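Local coordinates for xyloglucan-specific endo-beta-1,4-glucanase (Uncultured bacterium, PDB 4W88), which hydrolyses internal beta-1,4-glucosidic linkages in the backbone of xyloglucan, as a TIM-barrel enzyme of glycoside hydrolase family 5, at residues 100-103 / 104-107; 114-117 / 118-121; 151-155 / 156-160; 167-170 / 171-175. The protein carries 1 engineered substitution. All blocks are in the same frame, centred on the assembly; numbering follows the deposited sequence.

Four local contacts follow one another along the chain, each within a short continuous run, so none nests in or crosses another. Contact 1 comes first, where barrel strand 97-101 passes into its loop, and contact 2 ends that loop at the start of helix 117-134. After strand 142-145, contact 3 folds the next loop against the bound oligosaccharide, and contact 4 is two turns of helix 164-182 beyond it. Two direct touches tie them together: Thr106 of contact 1 packs on Arg151 of contact 3, and Glu117 and Leu120 of contact 2 pack on Leu169, Ala172 and Met173 of contact 4, joining two helices of the barrel's outer layer.

Contact 1. Residues 100-103 / 104-107; sequences LDTH and HETN
His103, which is buried, and His104 form an edge-to-face pair where barrel strand 97-101 gives way to its following loop, a local contact between successive residues. The edge of His103 points at the face of His104, with CD2 of His103 3.5 Å from NE2 of His104 and the planes at 78°. The rotation of the His103 ring is probably fixed by two bonds: its ND1 donates to Asp101 OD2 at 2.7 Å, almost straight at 173°, in the ring plane and on the syn lone pair, and its NE2 bonds to a bound Tris molecule. Replacing His103 by an alanine would probably cost Asp101 OD2 this ring N-H and strip the His104 face of its edge-on partner. The backbone turns here too: Glu105 N gives a weak bond of 2.8 Å to His103 O, and a water links that oxygen to Thr106 OG1. Glu105, bent at chi2 (-52°), brings CG within 3.7 Å of Thr102 CB, while its carboxylate accepts from Phe64 N and Trp109 NE1. Thr102 OG1 is bonded to Gly146 O. These partners place the turn among its neighbours: Val62, which bonds Asp101, and Phe64 follow strand 57-60, and Leu100 pairs with Met143 and Glu145 of strand 142-145.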
loop_
_atom_site.group_PDB
_atom_site.type_symbol
_atom_site.label_atom_id
_atom_site.label_comp_id
_atom_site.label_asym_id
_atom_site.label_seq_id
_atom_site.Cartn_x
_atom_site.Cartn_y
_atom_site.Cartn_z
ATOM N N LEU A 100 -5.002 -3.690 -5.173
ATOM C CA LEU A 100 -5.923 -2.554 -5.309
ATOM C C LEU A 100 -6.318 -2.059 -3.900
ATOM O O LEU A 100 -6.802 -2.854 -3.093
ATOM C CB LEU A 100 -7.208 -2.983 -5.992
ATOM C CG LEU A 100 -8.268 -1.922 -6.201
ATOM C CD1 LEU A 100 -7.785 -0.760 -7.057
ATOM C CD2 LEU A 100 -9.530 -2.609 -6.760
ATOM N N ASP A 101 -6.084 -0.776 -3.601
ATOM C CA ASP A 101 -6.518 -0.233 -2.335
ATOM C C ASP A 101 -7.624 0.817 -2.467
ATOM O O ASP A 101 -8.070 1.120 -3.586
ATOM C CB ASP A 101 -5.339 0.302 -1.511
ATOM C CG ASP A 101 -4.871 1.723 -1.853
ATOM O OD1 ASP A 101 -5.491 2.413 -2.642
ATOM O OD2 ASP A 101 -3.828 2.145 -1.168
ATOM N N THR A 102 -8.078 1.330 -1.320
ATOM C CA THR A 102 -8.598 2.704 -1.256
ATOM C C THR A 102 -7.468 3.519 -0.598
ATOM O O THR A 102 -6.711 2.996 0.240
ATOM C CB THR A 102 -9.911 2.829 -0.469
ATOM O OG1 THR A 102 -9.718 2.712 0.975
ATOM C CG2 THR A 102 -10.958 1.877 -0.949
ATOM N N HIS A 103 -7.388 4.802 -0.919
ATOM C CA HIS A 103 -6.199 5.554 -0.639
ATOM C C HIS A 103 -6.490 6.827 0.195
ATOM O O HIS A 103 -6.702 6.677 1.407
ATOM C CB HIS A 103 -5.316 5.755 -1.872
ATOM C CG HIS A 103 -3.860 5.830 -1.514
ATOM N ND1 HIS A 103 -3.112 4.698 -1.228
ATOM C CD2 HIS A 103 -3.006 6.880 -1.412
ATOM C CE1 HIS A 103 -1.872 5.066 -0.952
ATOM N NE2 HIS A 103 -1.790 6.375 -1.056
ATOM N N HIS A 104 -6.520 8.015 -0.408
ATOM C CA HIS A 104 -6.616 9.260 0.361
ATOM C C HIS A 104 -8.077 9.572 0.761
ATOM O O HIS A 104 -8.509 10.757 0.793
ATOM C CB HIS A 104 -6.024 10.438 -0.412
ATOM C CG HIS A 104 -4.521 10.372 -0.520
ATOM N ND1 HIS A 104 -3.679 10.164 0.583
ATOM C CD2 HIS A 104 -3.713 10.467 -1.610
ATOM C CE1 HIS A 104 -2.438 10.172 0.156
ATOM N NE2 HIS A 104 -2.435 10.348 -1.161
ATOM N N GLU A 105 -8.831 8.516 1.022
ATOM C CA GLU A 105 -10.154 8.624 1.641
ATOM C C GLU A 105 -10.096 9.407 2.955
ATOM O O GLU A 105 -11.058 10.047 3.357
ATOM C CB GLU A 105 -10.738 7.237 1.939
ATOM C CG GLU A 105 -10.634 6.243 0.792
ATOM C CD GLU A 105 -11.157 6.675 -0.596
ATOM O OE1 GLU A 105 -12.077 7.535 -0.665
ATOM O OE2 GLU A 105 -10.595 6.191 -1.624
ATOM N N THR A 106 -8.905 9.356 3.541
ATOM C CA THR A 106 -8.537 10.001 4.803
ATOM C C THR A 106 -8.561 11.563 4.705
ATOM O O THR A 106 -8.574 12.272 5.763
ATOM C CB THR A 106 -7.122 9.521 5.205
ATOM O OG1 THR A 106 -6.230 9.445 4.055
ATOM C CG2 THR A 106 -7.226 8.157 5.893
ATOM N N ASN A 107 -8.541 12.128 3.466
ATOM C CA ASN A 107 -8.665 13.595 3.301
ATOM C C ASN A 107 -10.151 13.987 3.313
ATOM O O ASN A 107 -10.450 15.171 3.390
ATOM C CB ASN A 107 -8.146 14.101 1.992
ATOM C CG ASN A 107 -6.654 13.926 1.813
ATOM O OD1 ASN A 107 -5.938 13.443 2.731
ATOM N ND2 ASN A 107 -6.155 14.370 0.649
HETATM O O HOH W 1 -4.267 7.637 3.355
#

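Contact 2. Residues 114-117 / 118-121; sequences PNNE and AALC
Asn116 O and Glu117 O accept the first i to i+4 bonds of helix 117-134, from Leu120 N at 3.1 Å and from Cys121 N at 2.8 Å. Asn116 holds the N-cap position, yet its side chain makes no direct capping bond. Instead a water stands between, donating to Asn116 OD1 at 2.7 Å and accepting from Ala119 N at 3.0 Å. With chi1 at -161°, CG lies opposite the backbone nitrogen, and the amide swings alongside the first turn, where OD1 comes within 3.3 Å of the methyl CB of Ala119. Its ND2 lies 4.0 Å from Leu120 CG, the two side chains crossing at about a right angle. A second water accepts from Ala118 N, so two amides at the start of the helix are satisfied by solvent. Glu117 runs out extended, its CG 4.1 Å from Cys121 SG one turn on; a carboxylate this near the helix start would probably be favoured by the helix dipole. Outside the turn, Glu117 rests on Leu169 and Ala172. This is a helix N-terminus whose N-cap asparagine meets the Ala119 amide through a water, set on the outer layer of a TIM barrel, where neighbouring helices pack side by side.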
loop_
_atom_site.group_PDB
_atom_site.type_symbol
_atom_site.label_atom_id
_atom_site.label_comp_id
_atom_site.label_asym_id
_atom_site.label_seq_id
_atom_site.Cartn_x
_atom_site.Cartn_y
_atom_site.Cartn_z
ATOM N N PRO A 114 -14.227 7.598 16.726
ATOM C CA PRO A 114 -14.956 6.388 17.181
ATOM C C PRO A 114 -16.470 6.603 17.336
ATOM O O PRO A 114 -17.256 5.671 17.232
ATOM C CB PRO A 114 -14.309 6.118 18.560
ATOM C CG PRO A 114 -12.946 6.674 18.418
ATOM C CD PRO A 114 -13.148 7.951 17.657
ATOM N N ASN A 115 -16.888 7.841 17.514
ATOM C CA ASN A 115 -18.313 8.112 17.616
ATOM C C ASN A 115 -19.034 8.030 16.320
ATOM O O ASN A 115 -20.250 8.053 16.337
ATOM C CB ASN A 115 -18.570 9.480 18.202
ATOM C CG ASN A 115 -18.084 9.574 19.605
ATOM O OD1 ASN A 115 -18.096 8.597 20.374
ATOM N ND2 ASN A 115 -17.611 10.716 19.948
ATOM N N ASN A 116 -18.305 7.926 15.227
ATOM C CA ASN A 116 -18.906 7.849 13.900
ATOM C C ASN A 116 -18.745 6.483 13.265
ATOM O O ASN A 116 -18.710 6.376 12.017
ATOM C CB ASN A 116 -18.281 8.894 13.007
ATOM C CG ASN A 116 -19.088 9.197 11.828
ATOM O OD1 ASN A 116 -20.355 9.099 11.843
ATOM N ND2 ASN A 116 -18.387 9.628 10.742
ATOM N N GLU A 117 -18.662 5.449 14.098
ATOM C CA GLU A 117 -18.301 4.123 13.587
ATOM C C GLU A 117 -19.275 3.616 12.507
ATOM O O GLU A 117 -18.830 3.085 11.471
ATOM C CB GLU A 117 -18.209 3.149 14.725
ATOM C CG GLU A 117 -17.994 1.714 14.307
ATOM C CD GLU A 117 -17.767 0.793 15.469
ATOM O OE1 GLU A 117 -18.282 -0.264 15.442
ATOM O OE2 GLU A 117 -17.022 1.067 16.385
ATOM N N ALA A 118 -20.575 3.759 12.736
ATOM C CA ALA A 118 -21.524 3.194 11.817
ATOM C C ALA A 118 -21.365 3.787 10.445
ATOM O O ALA A 118 -21.283 3.053 9.473
ATOM C CB ALA A 118 -22.971 3.358 12.335
ATOM N N ALA A 119 -21.356 5.121 10.325
ATOM C CA ALA A 119 -21.223 5.769 9.045
ATOM C C ALA A 119 -19.940 5.376 8.344
ATOM O O ALA A 119 -19.926 5.214 7.113
ATOM C CB ALA A 119 -21.243 7.291 9.191
ATOM N N LEU A 120 -18.860 5.247 9.112
ATOM C CA LEU A 120 -17.550 4.828 8.556
ATOM C C LEU A 120 -17.537 3.407 8.006
ATOM O O LEU A 120 -17.122 3.173 6.838
ATOM C CB LEU A 120 -16.418 4.952 9.591
ATOM C CG LEU A 120 -16.106 6.420 9.967
ATOM C CD1 LEU A 120 -15.294 6.501 11.248
ATOM C CD2 LEU A 120 -15.408 7.256 8.888
ATOM N N CYS A 121 -18.049 2.480 8.804
ATOM C CA CYS A 121 -18.140 1.126 8.389
ATOM C C CYS A 121 -19.018 0.953 7.140
ATOM O O CYS A 121 -18.683 0.139 6.249
ATOM C CB CYS A 121 -18.677 0.229 9.531
ATOM S SG CYS A 121 -17.418 -0.161 10.741
HETATM O O HOH W 2 -21.857 5.320 14.905
HETATM O O HOH W 3 -21.912 6.982 12.571
#

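Contact 3. Residues 151-155 / 156-160; sequences RMAGS and AKEWS. With GAL (beta-D-galactopyranose), chain C; BGC (beta-D-glucopyranose), chain B; BGC (beta-D-glucopyranose), chain D; XYS (alpha-D-xylopyranose), chain E.
Glu158 OE1 is gripped by three donors: Gly154 N at 2.8 Å, the galactose hydroxyl O2, and a water that also donates to Ser155 O. The galactose bond is short, 2.5 Å from GAL O2 to Glu158 OE1, and the Gly154 N-H arrives from well above the carboxylate plane, 71° out of it. The other oxygen, Glu158 OE2, forms a salt bridge with Arg151 NE at 2.8 Å on its anti lone pair, guanidinium and carboxylate being nearly coplanar. Extended from a chi1 of -179°, Glu158 reaches across the loop to both partners. A second water joins OE2 and Arg151 NH2 to O2 of the galactose and O3 of the xylose, so the pair addresses the sugar branch directly and through solvent. Arg151 also supports Trp159: its CD lies over the six-membered ring, 4.1 Å from the centroid, a CH-pi contact, and Trp159 CH2 sits over the guanidinium face. The opposite indole face receives the two backbone glucoses, C1 of the chain D glucose 3.8 Å above the plane over its centre and C4 of the chain B glucose toward the rim, while Trp159 NE1 donates to xylose O2 at 3.2 Å. Behind them, Ser155 OG and Ser155 N both bond to Met152 O, closing a type II turn in which Gly154 takes a positive phi, and Glu158 N bonds to Ser155 O at 3.1 Å. The segment belongs to the loop joining strand 142-145 to helix 164-182, held to adjoining loops through Arg151 with Thr112 and Met152 N with Tyr198 OH.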
loop_
_atom_site.group_PDB
_atom_site.type_symbol
_atom_site.label_atom_id
_atom_site.label_comp_id
_atom_site.label_asym_id
_atom_site.label_seq_id
_atom_site.Cartn_x
_atom_site.Cartn_y
_atom_site.Cartn_z
ATOM N N ARG A 151 -6.780 6.993 9.759
ATOM C CA ARG A 151 -6.368 7.783 10.902
ATOM C C ARG A 151 -7.247 9.026 11.013
ATOM O O ARG A 151 -8.117 9.240 10.153
ATOM C CB ARG A 151 -4.874 8.207 10.786
ATOM C CG ARG A 151 -4.612 9.115 9.581
ATOM C CD ARG A 151 -3.142 9.232 9.142
ATOM N NE ARG A 151 -2.976 10.269 8.126
ATOM C CZ ARG A 151 -3.242 10.169 6.829
ATOM N NH1 ARG A 151 -3.719 9.080 6.312
ATOM N NH2 ARG A 151 -3.015 11.185 6.016
HETATM N N MSE A 152 -6.984 9.862 12.028
HETATM C CA MSE A 152 -7.617 11.183 12.158
HETATM C C MSE A 152 -6.484 12.191 11.855
HETATM O O MSE A 152 -5.632 12.500 12.739
HETATM C CB MSE A 152 -8.162 11.420 13.581
HETATM C CG MSE A 152 -8.604 12.873 13.757
HETATM SE SE MSE A 152 -10.281 13.144 12.792
HETATM C CE MSE A 152 -9.529 13.888 11.159
ATOM N N ALA A 153 -6.468 12.709 10.640
ATOM C CA ALA A 153 -5.447 13.677 10.268
ATOM C C ALA A 153 -5.501 14.886 11.176
ATOM O O ALA A 153 -6.588 15.416 11.490
ATOM C CB ALA A 153 -5.529 14.082 8.770
ATOM N N GLY A 154 -4.304 15.276 11.622
ATOM C CA GLY A 154 -4.098 16.408 12.507
ATOM C C GLY A 154 -4.181 16.098 13.987
ATOM O O GLY A 154 -3.897 16.960 14.776
ATOM N N SER A 155 -4.490 14.854 14.352
ATOM C CA SER A 155 -4.578 14.485 15.751
ATOM C C SER A 155 -3.208 14.254 16.341
ATOM O O SER A 155 -2.259 13.986 15.615
ATOM C CB SER A 155 -5.444 13.255 15.891
ATOM O OG SER A 155 -4.889 12.078 15.251
ATOM N N ALA A 156 -3.101 14.400 17.661
ATOM C CA ALA A 156 -1.845 14.234 18.351
ATOM C C ALA A 156 -1.147 12.938 17.979
ATOM O O ALA A 156 0.078 12.927 17.857
ATOM C CB ALA A 156 -2.052 14.332 19.857
ATOM N N LYS A 157 -1.906 11.848 17.906
ATOM C CA LYS A 157 -1.337 10.498 17.674
ATOM C C LYS A 157 -1.530 9.983 16.254
ATOM O O LYS A 157 -1.419 8.774 16.008
ATOM C CB LYS A 157 -1.851 9.499 18.731
ATOM C CG LYS A 157 -1.358 9.840 20.155
ATOM C CD LYS A 157 -1.784 8.819 21.178
ATOM C CE LYS A 157 -0.693 7.767 21.450
ATOM N NZ LYS A 157 -0.414 6.909 20.235
ATOM N N GLU A 158 -1.779 10.888 15.322
ATOM C CA GLU A 158 -1.943 10.551 13.913
ATOM C C GLU A 158 -0.898 9.578 13.404
ATOM O O GLU A 158 -1.207 8.615 12.694
ATOM C CB GLU A 158 -1.898 11.836 13.094
ATOM C CG GLU A 158 -2.081 11.615 11.593
ATOM C CD GLU A 158 -2.045 12.844 10.711
ATOM O OE1 GLU A 158 -1.813 13.968 11.220
ATOM O OE2 GLU A 158 -2.251 12.634 9.496
ATOM N N TRP A 159 0.368 9.830 13.755
ATOM C CA TRP A 159 1.470 9.022 13.242
ATOM C C TRP A 159 2.110 8.138 14.268
ATOM O O TRP A 159 3.194 7.671 14.044
ATOM C CB TRP A 159 2.507 9.939 12.570
ATOM C CG TRP A 159 1.937 10.668 11.358
ATOM C CD1 TRP A 159 1.776 12.025 11.193
ATOM C CD2 TRP A 159 1.430 10.072 10.160
ATOM N NE1 TRP A 159 1.272 12.301 9.948
ATOM C CE2 TRP A 159 0.994 11.120 9.312
ATOM C CE3 TRP A 159 1.286 8.769 9.722
ATOM C CZ2 TRP A 159 0.483 10.871 8.041
ATOM C CZ3 TRP A 159 0.771 8.534 8.499
ATOM C CH2 TRP A 159 0.356 9.538 7.678
ATOM N N SER A 160 1.496 7.938 15.422
ATOM C CA SER A 160 2.009 7.014 16.406
ATOM C C SER A 160 1.001 5.957 16.771
ATOM O O SER A 160 0.993 5.485 17.915
ATOM C CB SER A 160 2.467 7.768 17.658
ATOM O OG SER A 160 1.389 8.480 18.252
HETATM C C1 GAL C . 1.041 16.252 8.668
HETATM C C2 GAL C . -0.083 16.185 9.746
HETATM C C3 GAL C . -0.321 17.679 10.041
HETATM C C4 GAL C . 0.949 18.329 10.608
HETATM C C5 GAL C . 1.929 18.308 9.443
HETATM C C6 GAL C . 3.164 19.133 9.681
HETATM O O2 GAL C . -1.377 15.702 9.412
HETATM O O3 GAL C . -1.462 17.893 10.834
HETATM O O4 GAL C . 1.434 17.615 11.737
HETATM O O5 GAL C . 2.200 16.934 9.181
HETATM O O6 GAL C . 3.767 19.364 8.453
HETATM C C2 BGC B . 6.721 11.091 12.074
HETATM C C3 BGC B . 6.725 10.065 10.897
HETATM C C4 BGC B . 5.548 10.549 10.080
HETATM C C5 BGC B . 5.658 12.089 10.215
HETATM C C6 BGC B . 4.413 12.871 9.780
HETATM C C1 BGC B . 7.246 12.537 11.885
HETATM O O1 BGC B . 7.610 13.561 12.972
HETATM O O2 BGC B . 7.627 10.616 12.955
HETATM O O3 BGC B . 6.671 8.719 11.360
HETATM O O4 BGC B . 5.582 10.707 8.695
HETATM O O5 BGC B . 6.014 12.867 11.372
HETATM O O6 BGC B . 4.760 13.652 8.609
HETATM C C2 BGC D . 4.549 10.240 6.437
HETATM C C3 BGC D . 3.684 9.350 5.531
HETATM C C4 BGC D . 4.154 7.935 5.529
HETATM C C5 BGC D . 4.316 7.755 7.093
HETATM C C6 BGC D . 4.823 6.368 7.194
HETATM C C1 BGC D . 4.557 10.041 7.911
HETATM O O2 BGC D . 3.881 11.413 6.402
HETATM O O3 BGC D . 3.803 9.898 4.240
HETATM O O4 BGC D . 3.388 7.115 4.502
HETATM O O5 BGC D . 5.096 8.833 7.854
HETATM O O6 BGC D . 4.859 5.779 8.469
HETATM C C1 XYS E . 4.053 14.784 7.977
HETATM C C2 XYS E . 2.635 14.931 7.302
HETATM C C3 XYS E . 2.347 13.820 6.269
HETATM C C4 XYS E . 3.491 13.785 5.218
HETATM C C5 XYS E . 4.895 13.979 5.820
HETATM O O2 XYS E . 1.522 14.968 8.267
HETATM O O3 XYS E . 1.017 13.963 5.673
HETATM O O4 XYS E . 3.564 12.525 4.461
HETATM O O5 XYS E . 4.923 15.007 6.820
HETATM O O HOH W 4 -1.906 13.718 7.013
HETATM O O HOH W 5 -0.861 15.114 13.480
#

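Contact 4. Residues 167-170 / 171-175; sequences RKLI and NAMNK
Backbone hydrogen bonds come first: Asn171 N to Arg167 O, Ala172 N to Lys168 O, Met173 N to Leu169 O and Asn174 N to Ile170 O, the last at 2.8 Å and 169°, make an unbroken i to i+4 ladder. A water adds to it, donating at 2.8 Å both to Arg167 O and to Asn171 OD1. Apolar packing runs along one side, where Leu169 CD1 meets Met173 CG at 4.0 Å. In Met173, a selenomethionine, SE lies 4.1 Å from Leu169 CG, and the bend at chi3 (80°) turns CE toward Leu120 of helix 117-134, on which Leu169 also packs. On another side, Ile170 CG2 lies 3.7 Å from Asn174 ND2, the two side chains set at a slant. Polar ends bond outward: Arg167 forms a salt bridge with Asp209, the Asn171 amide bonds to Glu211 N and Asp209 O, and Asn174 ND2 donates to Cys196 O at barrel strand 193-196. A leucine in place of Asn174 would probably leave that carbonyl without its amide donor and loosen the tie between helix and strand. Such a helix, linking parallel strands 142-145 and 193-196, is the connecting element of a beta-alpha-beta crossover in the TIM barrel.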
loop_
_atom_site.group_PDB
_atom_site.type_symbol
_atom_site.label_atom_id
_atom_site.label_comp_id
_atom_site.label_asym_id
_atom_site.label_seq_id
_atom_site.Cartn_x
_atom_site.Cartn_y
_atom_site.Cartn_z
ATOM N N ARG A 167 -8.044 2.484 17.643
ATOM C CA ARG A 167 -7.613 1.180 17.257
ATOM C C ARG A 167 -8.756 0.153 17.316
ATOM O O ARG A 167 -8.789 -0.722 16.458
ATOM C CB ARG A 167 -6.401 0.737 18.044
ATOM C CG ARG A 167 -5.186 1.572 17.714
ATOM C CD ARG A 167 -3.927 0.985 18.293
ATOM N NE ARG A 167 -3.848 1.022 19.725
ATOM C CZ ARG A 167 -3.323 2.007 20.472
ATOM N NH1 ARG A 167 -2.894 3.100 19.943
ATOM N NH2 ARG A 167 -3.288 1.867 21.784
ATOM N N LYS A 168 -9.671 0.261 18.292
ATOM C CA LYS A 168 -10.916 -0.540 18.270
ATOM C C LYS A 168 -11.727 -0.301 16.983
ATOM O O LYS A 168 -12.238 -1.252 16.387
ATOM C CB LYS A 168 -11.802 -0.394 19.560
ATOM C CG LYS A 168 -11.190 -0.793 20.900
ATOM C CD LYS A 168 -12.247 -0.805 22.052
ATOM C CE LYS A 168 -12.470 0.568 22.718
ATOM N NZ LYS A 168 -11.569 0.943 23.873
ATOM N N LEU A 169 -11.862 0.975 16.582
ATOM C CA LEU A 169 -12.577 1.344 15.361
ATOM C C LEU A 169 -11.894 0.735 14.140
ATOM O O LEU A 169 -12.573 0.241 13.239
ATOM C CB LEU A 169 -12.663 2.867 15.239
ATOM C CG LEU A 169 -13.174 3.435 13.922
ATOM C CD1 LEU A 169 -14.635 3.002 13.676
ATOM C CD2 LEU A 169 -13.089 4.939 13.908
ATOM N N ILE A 170 -10.569 0.728 14.113
ATOM C CA ILE A 170 -9.836 0.129 12.969
ATOM C C ILE A 170 -10.199 -1.345 12.869
ATOM O O ILE A 170 -10.482 -1.871 11.785
ATOM C CB ILE A 170 -8.346 0.284 13.096
ATOM C CG1 ILE A 170 -7.995 1.783 12.925
ATOM C CG2 ILE A 170 -7.652 -0.580 12.021
ATOM C CD1 ILE A 170 -8.449 2.542 11.680
ATOM N N ASN A 171 -10.228 -2.014 14.021
ATOM C CA ASN A 171 -10.625 -3.430 13.989
ATOM C C ASN A 171 -12.052 -3.657 13.404
ATOM O O ASN A 171 -12.247 -4.604 12.621
ATOM C CB ASN A 171 -10.505 -4.160 15.358
ATOM C CG ASN A 171 -9.091 -4.224 15.852
ATOM O OD1 ASN A 171 -8.136 -4.329 15.083
ATOM N ND2 ASN A 171 -8.935 -4.092 17.158
ATOM N N ALA A 172 -12.998 -2.800 13.793
ATOM C CA ALA A 172 -14.348 -2.865 13.260
ATOM C C ALA A 172 -14.372 -2.605 11.749
ATOM O O ALA A 172 -15.028 -3.278 11.001
ATOM C CB ALA A 172 -15.235 -1.853 13.968
HETATM N N MSE A 173 -13.566 -1.665 11.302
HETATM C CA MSE A 173 -13.514 -1.275 9.879
HETATM C C MSE A 173 -12.901 -2.427 9.066
HETATM O O MSE A 173 -13.367 -2.723 7.976
HETATM C CB MSE A 173 -12.788 0.081 9.625
HETATM C CG MSE A 173 -13.655 1.192 10.225
HETATM SE SE MSE A 173 -12.850 2.956 9.904
HETATM C CE MSE A 173 -13.428 3.207 8.035
ATOM N N ASN A 174 -11.816 -3.028 9.569
ATOM C CA ASN A 174 -11.174 -4.193 8.889
ATOM C C ASN A 174 -12.256 -5.283 8.677
ATOM O O ASN A 174 -12.326 -5.910 7.617
ATOM C CB ASN A 174 -9.981 -4.749 9.688
ATOM C CG ASN A 174 -8.722 -3.920 9.527
ATOM O OD1 ASN A 174 -8.521 -3.230 8.497
ATOM N ND2 ASN A 174 -7.863 -3.967 10.541
ATOM N N LYS A 175 -13.061 -5.542 9.718
ATOM C CA LYS A 175 -14.118 -6.567 9.640
ATOM C C LYS A 175 -15.158 -6.221 8.625
ATOM O O LYS A 175 -15.651 -7.096 7.926
ATOM C CB LYS A 175 -14.861 -6.837 10.982
ATOM C CG LYS A 175 -14.004 -7.219 12.063
ATOM C CD LYS A 175 -14.783 -7.906 13.174
ATOM C CE LYS A 175 -14.178 -7.420 14.468
ATOM N NZ LYS A 175 -14.546 -8.216 15.663
HETATM O O HOH W 6 -6.582 -2.025 15.403
#